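Local coordinates for uncharacterized protein (Capnocytophaga ochracea, PDB 4W9R), which is of unknown function but is probably an esterase-like member of the alpha/beta-hydrolase superfamily, with a helical C-terminal region, at residues I38-A43 with E48-M53; E77-V82 with A93-F98; H161-G166 with R194-A199; V184-A189 with D211-S216; D280-Y285 with T312-F317. One frame throughout, in Å; residues are numbered along the deposited sequence.

Contact 1 of 5, residues I38-A43 with E48-M53; sequences IVVLNA and EPVVSM
V50 points its forked side chain from the helix at two residues, I38 and V40, that project from the same face of the neighbouring strand, so that each methyl of the fork finds its own partner. CG1 of V50 faces I38 and lies 4.4 Å from CG2 of that isoleucine. The other branch, CG2 of V50, comes within 4.2 Å of CG2 of V40. The division follows from the valine's first torsion (chi1 168°), which sets CG1 opposite the backbone N and leaves CG2 beside it. These are ordinary apolar contacts of branched side chains; no hydrogen bond links the two segments directly. A water bridges them, however, within hydrogen-bonding distance of A43 O and accepting from E48 N (3.1 Å to its oxygen); that N-H has no bond to the preceding turn, where the helix is kinked. I120 of strand 116-122, V68 of strand 67-71 and I225 of helix 217-232 close round V50. The helix also takes part in the dimer, where S52 OG bonds S52 OG of the second subunit. Strand 35-40, helix 43-59 and parallel strand 67-71 together form a beta-alpha-beta crossover of the central sheet, as expected for an alpha/beta-hydrolase fold.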
# COMPACT_ATOMS: atom_id res chain seq x y z
N ILE B 38 -0.57 -17.19 -0.12
CA ILE B 38 -0.03 -16.21 -1.05
C ILE B 38 1.49 -16.30 -1.11
O ILE B 38 2.17 -16.11 -0.10
CB ILE B 38 -0.44 -14.77 -0.68
CG1 ILE B 38 -1.95 -14.60 -0.78
CG2 ILE B 38 0.27 -13.77 -1.58
CD1 ILE B 38 -2.43 -13.20 -0.47
N VAL B 39 2.02 -16.61 -2.29
CA VAL B 39 3.46 -16.74 -2.47
C VAL B 39 4.04 -15.47 -3.10
O VAL B 39 3.51 -14.96 -4.09
CB VAL B 39 3.80 -17.95 -3.36
CG1 VAL B 39 5.30 -18.05 -3.58
CG2 VAL B 39 3.27 -19.23 -2.73
N VAL B 40 5.12 -14.96 -2.51
CA VAL B 40 5.78 -13.76 -3.01
C VAL B 40 7.21 -14.06 -3.46
O VAL B 40 8.07 -14.40 -2.63
CB VAL B 40 5.80 -12.65 -1.95
CG1 VAL B 40 6.44 -11.39 -2.52
CG2 VAL B 40 4.39 -12.36 -1.47
N LEU B 41 7.47 -13.93 -4.75
CA LEU B 41 8.77 -14.27 -5.33
C LEU B 41 9.82 -13.17 -5.13
O LEU B 41 11.03 -13.43 -5.11
CB LEU B 41 8.62 -14.56 -6.82
CG LEU B 41 7.52 -15.56 -7.17
CD1 LEU B 41 7.46 -15.79 -8.67
CD2 LEU B 41 7.74 -16.87 -6.43
N ASN B 42 9.34 -11.94 -5.00
CA ASN B 42 10.15 -10.73 -4.92
C ASN B 42 10.46 -10.28 -3.49
O ASN B 42 10.94 -9.17 -3.28
CB ASN B 42 9.49 -9.61 -5.71
CG ASN B 42 9.66 -9.80 -7.20
OD1 ASN B 42 8.70 -10.06 -7.92
ND2 ASN B 42 10.90 -9.70 -7.68
N ALA B 43 10.16 -11.15 -2.53
CA ALA B 43 9.89 -10.78 -1.13
C ALA B 43 10.89 -9.84 -0.46
O ALA B 43 10.52 -9.15 0.49
CB ALA B 43 9.79 -12.06 -0.31
N GLU B 48 6.88 -7.35 2.93
CA GLU B 48 6.29 -6.55 4.00
C GLU B 48 5.06 -5.74 3.55
O GLU B 48 4.09 -5.65 4.30
CB GLU B 48 7.34 -5.63 4.61
CG GLU B 48 8.44 -6.36 5.36
CD GLU B 48 9.36 -5.42 6.11
OE1 GLU B 48 9.00 -4.24 6.26
OE2 GLU B 48 10.43 -5.87 6.56
N PRO B 49 5.10 -5.13 2.35
CA PRO B 49 3.86 -4.49 1.91
C PRO B 49 2.69 -5.46 1.74
O PRO B 49 1.56 -5.11 2.09
CB PRO B 49 4.25 -3.87 0.56
CG PRO B 49 5.70 -3.60 0.69
CD PRO B 49 6.24 -4.75 1.49
N VAL B 50 2.95 -6.66 1.22
CA VAL B 50 1.90 -7.66 1.06
C VAL B 50 1.36 -8.11 2.41
O VAL B 50 0.14 -8.14 2.62
CB VAL B 50 2.41 -8.90 0.28
CG1 VAL B 50 1.41 -10.04 0.38
CG2 VAL B 50 2.66 -8.54 -1.17
N VAL B 51 2.25 -8.44 3.33
CA VAL B 51 1.86 -8.88 4.66
C VAL B 51 1.07 -7.81 5.41
O VAL B 51 0.05 -8.10 6.03
CB VAL B 51 3.08 -9.30 5.51
CG1 VAL B 51 2.68 -9.58 6.95
CG2 VAL B 51 3.76 -10.51 4.90
N SER B 52 1.53 -6.56 5.33
CA SER B 52 0.86 -5.48 6.04
C SER B 52 -0.54 -5.21 5.47
O SER B 52 -1.45 -4.86 6.21
CB SER B 52 1.70 -4.20 5.98
OG SER B 52 1.76 -3.69 4.67
N MSE B 53 -0.70 -5.38 4.16
CA MSE B 53 -1.98 -5.10 3.53
C MSE B 53 -3.00 -6.22 3.71
O MSE B 53 -4.20 -5.96 3.75
CB MSE B 53 -1.78 -4.81 2.04
CG MSE B 53 -1.09 -3.47 1.76
SE MSE B 53 -0.99 -2.98 -0.13
CE MSE B 53 0.45 -1.67 -0.04
O HOH W 1 9.92 -6.95 2.36

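Contact 2 of 5, residues E77-V82 with A93-F98; sequences EDVTVV and ARFFEF
The backbones of D78 and F95 come close, with 5.5 Å between their CA atoms, where the short, weakly bonded helix 76-79 meets the early turns of helix 91-110. Both elements belong to the long connection between the parallel strands 67-71 and 116-122 in the sheet of the putative alpha/beta-hydrolase domain. F95 carries the contact. Its CB lies 3.5 Å from D78 O and 3.8 Å from D78 CB, so the base of the side chain rests on both the main chain and the side chain of the aspartate. With CG opposite the backbone N (chi1 -179°), the ring then runs alongside V79, the two side chains pointing the same way. P74 and L128 add apolar cover for the ring. The carboxylate of D78 is engaged away from the phenylalanine: OD2 forms a salt bridge with R17 NH2 and accepts a hydrogen bond from K75 N. Putting an alanine at F95 would probably open a gap beside V79 and the CB of D78, leaving the short helix less firmly held against helix 91-110. At the far end of the shared surface, V79 CG1 touches F95 CE2 at 4.0 Å.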
# COMPACT_ATOMS: atom_id res chain seq x y z
N GLU B 77 18.91 -14.93 -13.22
CA GLU B 77 18.73 -16.03 -14.16
C GLU B 77 17.60 -16.96 -13.73
O GLU B 77 17.07 -17.72 -14.54
CB GLU B 77 20.03 -16.83 -14.32
CG GLU B 77 21.11 -16.11 -15.12
CD GLU B 77 22.38 -16.93 -15.24
OE1 GLU B 77 22.64 -17.76 -14.34
OE2 GLU B 77 23.11 -16.76 -16.23
N ASP B 78 17.23 -16.89 -12.46
CA ASP B 78 16.14 -17.71 -11.94
C ASP B 78 14.77 -17.21 -12.38
O ASP B 78 13.90 -18.00 -12.73
CB ASP B 78 16.19 -17.77 -10.40
CG ASP B 78 17.37 -18.57 -9.88
OD1 ASP B 78 17.89 -19.43 -10.62
OD2 ASP B 78 17.77 -18.34 -8.72
N VAL B 79 14.58 -15.90 -12.34
CA VAL B 79 13.28 -15.31 -12.64
C VAL B 79 13.12 -14.81 -14.07
O VAL B 79 12.07 -14.28 -14.43
CB VAL B 79 12.98 -14.15 -11.69
CG1 VAL B 79 12.90 -14.65 -10.25
CG2 VAL B 79 14.03 -13.06 -11.82
N THR B 80 14.15 -14.96 -14.90
CA THR B 80 14.12 -14.36 -16.23
C THR B 80 13.80 -15.36 -17.34
O THR B 80 14.49 -16.36 -17.51
CB THR B 80 15.45 -13.68 -16.57
OG1 THR B 80 15.72 -12.64 -15.63
CG2 THR B 80 15.39 -13.07 -17.97
N VAL B 81 12.75 -15.05 -18.10
CA VAL B 81 12.40 -15.82 -19.29
C VAL B 81 13.07 -15.19 -20.51
O VAL B 81 12.77 -14.06 -20.88
CB VAL B 81 10.88 -15.86 -19.50
CG1 VAL B 81 10.54 -16.62 -20.78
CG2 VAL B 81 10.20 -16.50 -18.30
N VAL B 82 13.98 -15.94 -21.14
CA VAL B 82 14.76 -15.41 -22.25
C VAL B 82 13.93 -15.26 -23.52
O VAL B 82 12.99 -16.03 -23.76
CB VAL B 82 15.99 -16.29 -22.55
CG1 VAL B 82 16.92 -16.31 -21.35
CG2 VAL B 82 15.56 -17.70 -22.93
N ALA B 93 13.60 -22.44 -15.42
CA ALA B 93 12.71 -23.59 -15.35
C ALA B 93 12.82 -24.26 -13.99
O ALA B 93 11.82 -24.72 -13.43
CB ALA B 93 13.01 -24.58 -16.45
N ARG B 94 14.03 -24.32 -13.46
CA ARG B 94 14.27 -24.93 -12.15
C ARG B 94 13.59 -24.12 -11.05
O ARG B 94 12.95 -24.69 -10.16
CB ARG B 94 15.77 -25.04 -11.88
CG ARG B 94 16.49 -26.05 -12.78
CD ARG B 94 17.99 -26.03 -12.56
NE ARG B 94 18.71 -25.98 -13.83
CZ ARG B 94 19.80 -25.25 -14.05
NH1 ARG B 94 20.31 -24.51 -13.08
NH2 ARG B 94 20.39 -25.27 -15.24
N PHE B 95 13.71 -22.80 -11.12
CA PHE B 95 13.06 -21.93 -10.15
C PHE B 95 11.54 -22.02 -10.29
O PHE B 95 10.82 -22.07 -9.30
CB PHE B 95 13.52 -20.49 -10.31
CG PHE B 95 12.91 -19.54 -9.31
CD1 PHE B 95 13.45 -19.41 -8.04
CD2 PHE B 95 11.80 -18.79 -9.64
CE1 PHE B 95 12.89 -18.54 -7.13
CE2 PHE B 95 11.23 -17.92 -8.73
CZ PHE B 95 11.78 -17.79 -7.47
N PHE B 96 11.08 -22.01 -11.54
CA PHE B 96 9.66 -22.11 -11.85
C PHE B 96 9.02 -23.33 -11.19
O PHE B 96 7.97 -23.22 -10.56
CB PHE B 96 9.46 -22.15 -13.36
CG PHE B 96 8.02 -22.16 -13.79
CD1 PHE B 96 7.26 -21.00 -13.75
CD2 PHE B 96 7.43 -23.33 -14.25
CE1 PHE B 96 5.94 -21.01 -14.15
CE2 PHE B 96 6.11 -23.34 -14.65
CZ PHE B 96 5.36 -22.18 -14.60
N GLU B 97 9.67 -24.48 -11.34
CA GLU B 97 9.15 -25.73 -10.78
C GLU B 97 9.42 -25.84 -9.28
O GLU B 97 8.70 -26.54 -8.57
CB GLU B 97 9.74 -26.93 -11.51
CG GLU B 97 9.37 -27.00 -12.99
CD GLU B 97 9.85 -28.27 -13.66
OE1 GLU B 97 10.06 -29.28 -12.94
OE2 GLU B 97 10.02 -28.27 -14.89
N PHE B 98 10.47 -25.17 -8.81
CA PHE B 98 10.77 -25.13 -7.38
C PHE B 98 9.59 -24.60 -6.58
O PHE B 98 9.26 -25.12 -5.52
CB PHE B 98 12.02 -24.29 -7.12
CG PHE B 98 12.02 -23.60 -5.78
CD1 PHE B 98 12.23 -24.31 -4.61
CD2 PHE B 98 11.81 -22.23 -5.69
CE1 PHE B 98 12.23 -23.68 -3.38
CE2 PHE B 98 11.80 -21.59 -4.46
CZ PHE B 98 12.01 -22.32 -3.30

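Contact 3 of 5, residues H161-G166 with R194-A199; sequences HALAAG and RAMRSA
L163 and M196 make the tight half of this contact, between the last turns of helix 156-165 and the end of helix 183-196. A single methyl does most of the touching: L163 CD1 presses on M196 CG at 3.6 Å and also lies 3.9 Å from M196 O, so it covers both the side chain and the carbonyl of the same residue. The two side chains cross obliquely. M196, a selenomethionine, leaves its backbone with CG opposite N (chi1 -180°) and bends only at its last torsion (chi3 51°), beyond the atom that meets the leucine. Around this pair the burial is completed by Y207, touched by both residues, by V205 next to L163, and by F159, Y173 and M175 next to M196.

Toward solvent the packing thins to one pair of methyl groups, A164 CB and A199 CB, 4.2 Å apart. The chain beyond helix 183-196 turns here, and S198 OG donates to A195 O at 2.8 Å, approaching from above the carbonyl plane (50° out of it).

One polar tie comes from just before the first segment: S160 OG is hydrogen-bonded to A199 N and weakly to M196 O. With no hydrogen bond between the segments themselves, their association rests on apolar burial, shared between the L163-M196 pair, close-set among buried side chains, and the two alanine methyls, which meet less closely on the solvent side.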
# COMPACT_ATOMS: atom_id res chain seq x y z
N HIS B 161 -4.78 -17.72 -25.66
CA HIS B 161 -5.46 -19.00 -25.82
C HIS B 161 -5.77 -19.64 -24.47
O HIS B 161 -6.82 -20.26 -24.30
CB HIS B 161 -4.60 -19.95 -26.66
CG HIS B 161 -4.38 -19.48 -28.06
ND1 HIS B 161 -3.26 -19.81 -28.79
CD2 HIS B 161 -5.15 -18.71 -28.87
CE1 HIS B 161 -3.34 -19.26 -29.99
NE2 HIS B 161 -4.47 -18.59 -30.07
N ALA B 162 -4.86 -19.47 -23.51
CA ALA B 162 -5.05 -20.02 -22.18
C ALA B 162 -6.21 -19.35 -21.46
O ALA B 162 -6.99 -20.00 -20.78
CB ALA B 162 -3.77 -19.89 -21.37
N LEU B 163 -6.31 -18.03 -21.61
CA LEU B 163 -7.39 -17.27 -21.01
C LEU B 163 -8.74 -17.62 -21.63
O LEU B 163 -9.76 -17.63 -20.95
CB LEU B 163 -7.14 -15.76 -21.15
CG LEU B 163 -6.06 -15.16 -20.26
CD1 LEU B 163 -5.87 -13.69 -20.61
CD2 LEU B 163 -6.42 -15.32 -18.80
N ALA B 164 -8.72 -17.91 -22.93
CA ALA B 164 -9.94 -18.27 -23.65
C ALA B 164 -10.41 -19.67 -23.27
O ALA B 164 -11.61 -19.95 -23.26
CB ALA B 164 -9.71 -18.17 -25.15
N ALA B 165 -9.46 -20.54 -22.95
CA ALA B 165 -9.77 -21.91 -22.56
C ALA B 165 -10.38 -21.97 -21.17
O ALA B 165 -11.33 -22.71 -20.92
CB ALA B 165 -8.53 -22.78 -22.63
N GLY B 166 -9.83 -21.17 -20.26
CA GLY B 166 -10.34 -21.10 -18.90
C GLY B 166 -9.75 -22.14 -17.97
O GLY B 166 -8.83 -22.87 -18.33
N ARG B 194 -1.89 -6.32 -24.99
CA ARG B 194 -2.79 -6.21 -26.14
C ARG B 194 -2.93 -7.56 -26.85
O ARG B 194 -4.01 -7.93 -27.29
CB ARG B 194 -2.29 -5.15 -27.11
CG ARG B 194 -3.11 -5.03 -28.38
CD ARG B 194 -2.62 -3.91 -29.29
NE ARG B 194 -2.91 -2.58 -28.74
CZ ARG B 194 -2.01 -1.80 -28.15
NH1 ARG B 194 -0.75 -2.20 -28.04
NH2 ARG B 194 -2.37 -0.61 -27.68
N ALA B 195 -1.82 -8.29 -26.95
CA ALA B 195 -1.82 -9.59 -27.61
C ALA B 195 -2.50 -10.64 -26.75
O ALA B 195 -3.03 -11.63 -27.26
CB ALA B 195 -0.39 -10.02 -27.93
N MSE B 196 -2.49 -10.43 -25.44
CA MSE B 196 -3.06 -11.38 -24.49
C MSE B 196 -4.59 -11.29 -24.43
O MSE B 196 -5.27 -12.28 -24.19
CB MSE B 196 -2.46 -11.16 -23.10
CG MSE B 196 -2.99 -12.10 -22.03
SE MSE B 196 -1.96 -12.05 -20.37
CE MSE B 196 -1.96 -10.13 -20.05
N ARG B 197 -5.11 -10.09 -24.67
CA ARG B 197 -6.55 -9.86 -24.61
C ARG B 197 -7.22 -10.00 -25.98
O ARG B 197 -8.41 -9.73 -26.13
CB ARG B 197 -6.86 -8.47 -24.03
CG ARG B 197 -6.48 -7.31 -24.94
CD ARG B 197 -7.18 -6.03 -24.50
NE ARG B 197 -6.90 -4.92 -25.40
CZ ARG B 197 -6.11 -3.90 -25.09
NH1 ARG B 197 -5.91 -2.92 -25.96
NH2 ARG B 197 -5.52 -3.85 -23.90
N SER B 198 -6.44 -10.41 -26.98
CA SER B 198 -6.93 -10.60 -28.34
C SER B 198 -8.20 -11.45 -28.41
O SER B 198 -9.19 -11.05 -29.04
CB SER B 198 -5.85 -11.25 -29.21
OG SER B 198 -4.67 -10.46 -29.22
N ALA B 199 -8.18 -12.61 -27.77
CA ALA B 199 -9.35 -13.48 -27.72
C ALA B 199 -10.23 -13.13 -26.52
O ALA B 199 -9.74 -12.66 -25.50
CB ALA B 199 -8.93 -14.94 -27.66

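Contact 4 of 5, residues V184-A189 with D211-S216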
# COMPACT_ATOMS: atom_id res chain seq x y z
N VAL B 184 10.85 1.87 -22.07
CA VAL B 184 11.18 0.64 -22.79
C VAL B 184 10.38 -0.54 -22.25
O VAL B 184 9.73 -1.26 -23.02
CB VAL B 184 12.68 0.32 -22.70
CG1 VAL B 184 12.96 -1.09 -23.20
CG2 VAL B 184 13.49 1.34 -23.49
N VAL B 185 10.42 -0.73 -20.94
CA VAL B 185 9.68 -1.79 -20.27
C VAL B 185 8.17 -1.60 -20.41
O VAL B 185 7.43 -2.56 -20.68
CB VAL B 185 10.04 -1.86 -18.77
CG1 VAL B 185 9.16 -2.88 -18.05
CG2 VAL B 185 11.51 -2.20 -18.60
N TYR B 186 7.72 -0.37 -20.23
CA TYR B 186 6.30 -0.04 -20.30
C TYR B 186 5.68 -0.38 -21.65
O TYR B 186 4.60 -0.96 -21.71
CB TYR B 186 6.10 1.45 -20.00
CG TYR B 186 4.68 1.94 -20.19
CD1 TYR B 186 3.70 1.68 -19.24
CD2 TYR B 186 4.32 2.66 -21.32
CE1 TYR B 186 2.41 2.13 -19.41
CE2 TYR B 186 3.03 3.12 -21.50
CZ TYR B 186 2.08 2.85 -20.54
OH TYR B 186 0.79 3.30 -20.72
N ASP B 187 6.38 -0.03 -22.73
CA ASP B 187 5.88 -0.30 -24.07
C ASP B 187 5.74 -1.79 -24.33
O ASP B 187 4.74 -2.23 -24.90
CB ASP B 187 6.80 0.33 -25.12
CG ASP B 187 6.67 1.84 -25.17
OD1 ASP B 187 5.60 2.37 -24.79
OD2 ASP B 187 7.64 2.51 -25.60
N LYS B 188 6.74 -2.56 -23.91
CA LYS B 188 6.70 -4.01 -24.09
C LYS B 188 5.55 -4.62 -23.31
O LYS B 188 4.93 -5.59 -23.75
CB LYS B 188 8.03 -4.64 -23.66
CG LYS B 188 9.20 -4.28 -24.57
CD LYS B 188 10.42 -5.15 -24.31
CE LYS B 188 10.93 -4.98 -22.89
NZ LYS B 188 12.13 -5.82 -22.63
N ALA B 189 5.25 -4.05 -22.15
CA ALA B 189 4.15 -4.52 -21.31
C ALA B 189 2.81 -4.33 -22.01
O ALA B 189 1.97 -5.23 -22.01
CB ALA B 189 4.16 -3.79 -19.97
N ASP B 211 -3.45 0.14 -16.10
CA ASP B 211 -2.34 0.94 -16.59
C ASP B 211 -2.22 2.22 -15.77
O ASP B 211 -3.10 3.08 -15.82
CB ASP B 211 -2.54 1.27 -18.08
CG ASP B 211 -1.45 2.18 -18.63
OD1 ASP B 211 -0.35 2.20 -18.06
OD2 ASP B 211 -1.71 2.86 -19.64
N PHE B 212 -1.12 2.34 -15.03
CA PHE B 212 -0.91 3.55 -14.25
C PHE B 212 -0.11 4.54 -15.08
O PHE B 212 1.08 4.34 -15.33
CB PHE B 212 -0.16 3.24 -12.95
CG PHE B 212 -0.92 2.37 -11.99
CD1 PHE B 212 -0.84 0.99 -12.07
CD2 PHE B 212 -1.71 2.94 -11.00
CE1 PHE B 212 -1.54 0.19 -11.18
CE2 PHE B 212 -2.41 2.14 -10.11
CZ PHE B 212 -2.32 0.77 -10.20
N LYS B 213 -0.76 5.62 -15.49
CA LYS B 213 -0.14 6.58 -16.38
C LYS B 213 0.22 7.84 -15.61
O LYS B 213 -0.60 8.38 -14.87
CB LYS B 213 -1.06 6.90 -17.56
CG LYS B 213 -0.36 7.62 -18.71
CD LYS B 213 -1.26 7.69 -19.93
CE LYS B 213 -1.62 6.30 -20.44
NZ LYS B 213 -2.49 6.35 -21.64
N GLY B 214 1.45 8.30 -15.78
CA GLY B 214 1.95 9.44 -15.04
C GLY B 214 2.34 9.05 -13.63
O GLY B 214 2.49 9.90 -12.75
N SER B 215 2.50 7.74 -13.41
CA SER B 215 2.86 7.22 -12.10
C SER B 215 4.23 6.55 -12.11
O SER B 215 4.59 5.88 -13.08
CB SER B 215 1.81 6.23 -11.62
OG SER B 215 2.19 5.64 -10.38
N SER B 216 4.99 6.75 -11.04
CA SER B 216 6.26 6.06 -10.88
C SER B 216 6.02 4.57 -10.68
O SER B 216 4.97 4.16 -10.16
CB SER B 216 7.05 6.63 -9.70
OG SER B 216 7.54 7.92 -9.99
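Y186 reaches from helix 183-196 to D211 of strand 205-213, where its hydroxyl donates a hydrogen bond to D211 OD2 at 2.8 Å. Both partners stretch out from their backbones to make it. The tyrosine has CG opposite its own N (chi1 173°), which sends the ring away from the helix and toward the strand, while D211 adopts the same arrangement from the other side and brings its carboxylate to meet it. The side chains cross at about a right angle. The carboxylate does not lie flat with the ring, the two planes being 34° apart, and the hydroxyl arrives on the syn side of OD2, 23° out of the carboxylate plane. The second oxygen, D211 OD1, sits at the ring's edge near its plane, 3.1 Å from Y186 CE1. K213 adds a minor contact: its chain bends at chi3, and CE lies 3.9 Å from Y186 OH, although this lysine is poorly ordered. Y186 also packs on T177 and D179 of strand 171-180. A phenylalanine in its place has no hydroxyl for D211 OD2, and the carboxylate would probably be left freer to turn. Past K213 the chain turns a corner at G214, whose N bonds D179 OD1, while F212 packs against A220, Q223 and Q227 of helix 217-232. Strand 171-180, helix 183-196 and parallel strand 205-213 form a beta-alpha-beta unit, and the tyrosine ties its helix to strand 205-213, an edge strand of the sheet within this chain.

Contact 5 of 5, residues D280-Y285 with T312-F317; sequences DVMATY and TAMPNF
M314, a selenomethionine of helix 314-325, reaches across to V281 and M282 of helix 278-290. From CB the chain runs out nearly straight: chi1 (-166°) puts CG on the far side from the backbone N, and chi2 keeps it extended. CB and CG stay back from the other helix, CG being still 5.1 Å from M282 CE. SE is the first atom to arrive, 4.0 Å from M282 CE and 4.1 Å from V281 CG1, so it sits between two neighbouring residues of one helical turn. The final torsion (chi3 77°) then swings CE round to V281 CG1, where it closes to 3.7 Å. M282 bends as well, at chi2, and its methyl comes back toward the selenium from a side chain that starts out in another direction.

These two helices are not consecutive. Helix 294-306 lies between them in sequence, and its V304 touches both V281 and M314, so helix 294-306 joins the other two in one apolar cluster around V304. Such layering of helices joined by short loops resembles an alpha-solenoid, perhaps of tetratricopeptide-like type.

A turn further along, Y285 and F317 cross at about a right angle. The tyrosine hydroxyl lies at the edge of the F317 ring, near its plane, with OH 4.1 Å from CE2. That hydroxyl is hydrogen-bonded to E321 OE1 and more weakly to a bound acetate, probably from the crystallisation liquor. The Y285 ring itself stacks with that of F318.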
# COMPACT_ATOMS: atom_id res chain seq x y z
N ASP B 280 -24.60 -9.45 8.18
CA ASP B 280 -25.15 -10.12 7.01
C ASP B 280 -26.45 -10.85 7.33
O ASP B 280 -27.35 -10.92 6.49
CB ASP B 280 -24.12 -11.11 6.45
CG ASP B 280 -22.99 -10.41 5.71
OD1 ASP B 280 -22.89 -9.17 5.82
OD2 ASP B 280 -22.20 -11.11 5.04
N VAL B 281 -26.54 -11.39 8.54
CA VAL B 281 -27.75 -12.09 8.96
C VAL B 281 -28.91 -11.12 9.12
O VAL B 281 -30.01 -11.36 8.62
CB VAL B 281 -27.53 -12.85 10.28
CG1 VAL B 281 -28.84 -13.46 10.77
CG2 VAL B 281 -26.47 -13.93 10.11
N MSE B 282 -28.67 -10.01 9.81
CA MSE B 282 -29.70 -9.01 10.05
C MSE B 282 -30.15 -8.33 8.76
O MSE B 282 -31.32 -7.97 8.62
CB MSE B 282 -29.20 -7.95 11.04
CG MSE B 282 -29.06 -8.48 12.46
SE MSE B 282 -30.70 -9.35 13.07
CE MSE B 282 -30.10 -9.94 14.83
N ALA B 283 -29.23 -8.18 7.81
CA ALA B 283 -29.56 -7.61 6.51
C ALA B 283 -30.53 -8.53 5.78
O ALA B 283 -31.47 -8.08 5.13
CB ALA B 283 -28.31 -7.39 5.69
N THR B 284 -30.30 -9.84 5.91
CA THR B 284 -31.16 -10.83 5.29
C THR B 284 -32.53 -10.83 5.96
O THR B 284 -33.56 -10.89 5.30
CB THR B 284 -30.55 -12.24 5.38
OG1 THR B 284 -29.21 -12.22 4.85
CG2 THR B 284 -31.38 -13.24 4.60
N TYR B 285 -32.53 -10.74 7.29
CA TYR B 285 -33.75 -10.75 8.09
C TYR B 285 -34.62 -9.53 7.81
O TYR B 285 -35.84 -9.64 7.69
CB TYR B 285 -33.40 -10.83 9.57
CG TYR B 285 -34.58 -10.72 10.51
CD1 TYR B 285 -35.47 -11.78 10.67
CD2 TYR B 285 -34.80 -9.57 11.25
CE1 TYR B 285 -36.55 -11.69 11.54
CE2 TYR B 285 -35.87 -9.47 12.12
CZ TYR B 285 -36.74 -10.53 12.26
OH TYR B 285 -37.81 -10.43 13.12
N THR B 312 -27.44 -19.33 20.83
CA THR B 312 -28.15 -18.07 20.97
C THR B 312 -29.64 -18.26 20.73
O THR B 312 -30.06 -19.22 20.10
CB THR B 312 -27.62 -17.00 19.99
OG1 THR B 312 -27.98 -17.35 18.65
CG2 THR B 312 -26.11 -16.87 20.11
N ALA B 313 -30.44 -17.34 21.27
CA ALA B 313 -31.90 -17.41 21.14
C ALA B 313 -32.39 -17.15 19.71
O ALA B 313 -33.56 -17.35 19.41
CB ALA B 313 -32.54 -16.42 22.09
N MSE B 314 -31.49 -16.70 18.84
CA MSE B 314 -31.87 -16.25 17.50
C MSE B 314 -32.54 -17.31 16.60
O MSE B 314 -33.57 -17.01 15.99
CB MSE B 314 -30.65 -15.67 16.77
CG MSE B 314 -31.02 -14.89 15.53
SE MSE B 314 -29.51 -13.93 14.78
CE MSE B 314 -28.62 -15.42 13.93
N PRO B 315 -31.97 -18.53 16.49
CA PRO B 315 -32.58 -19.50 15.57
C PRO B 315 -34.04 -19.82 15.89
O PRO B 315 -34.87 -19.87 14.98
CB PRO B 315 -31.72 -20.75 15.75
CG PRO B 315 -30.40 -20.23 16.17
CD PRO B 315 -30.71 -19.05 17.05
N ASN B 316 -34.36 -20.02 17.16
CA ASN B 316 -35.72 -20.34 17.56
C ASN B 316 -36.62 -19.11 17.55
O ASN B 316 -37.84 -19.23 17.44
CB ASN B 316 -35.74 -21.00 18.93
CG ASN B 316 -35.29 -22.45 18.88
OD1 ASN B 316 -35.57 -23.16 17.91
ND2 ASN B 316 -34.60 -22.90 19.92
N PHE B 317 -36.03 -17.93 17.67
CA PHE B 317 -36.80 -16.69 17.56
C PHE B 317 -37.28 -16.51 16.13
O PHE B 317 -38.44 -16.15 15.89
CB PHE B 317 -35.97 -15.49 18.00
CG PHE B 317 -36.73 -14.19 17.95
CD1 PHE B 317 -37.48 -13.76 19.03
CD2 PHE B 317 -36.68 -13.39 16.82
CE1 PHE B 317 -38.17 -12.56 18.99
CE2 PHE B 317 -37.37 -12.19 16.76
CZ PHE B 317 -38.12 -11.78 17.85

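Overall arrangement
Contacts 1 to 4 belong to the sheet-containing part of the chain, whereas contact 5 lies in the helical part, about 38 Å from contact 1, centre to centre, and on the opposite side of the chain's centre. Contacts 1, 2 and 5 are buried and mainly apolar, though contact 2 sets a backbone carbonyl, and contact 5 a tyrosine hydroxyl, against a phenylalanine; contacts 3 and 4 are only partly buried. Contact 4 alone has a direct hydrogen bond between its segments. Contacts 1 and 4 each join a helix to a strand of the same sheet. Contacts 3 and 4 use the two ends of helix 183-196. Contacts 1 and 2 touch through L41 CD2 and F95 CZ, 4.3 Å apart.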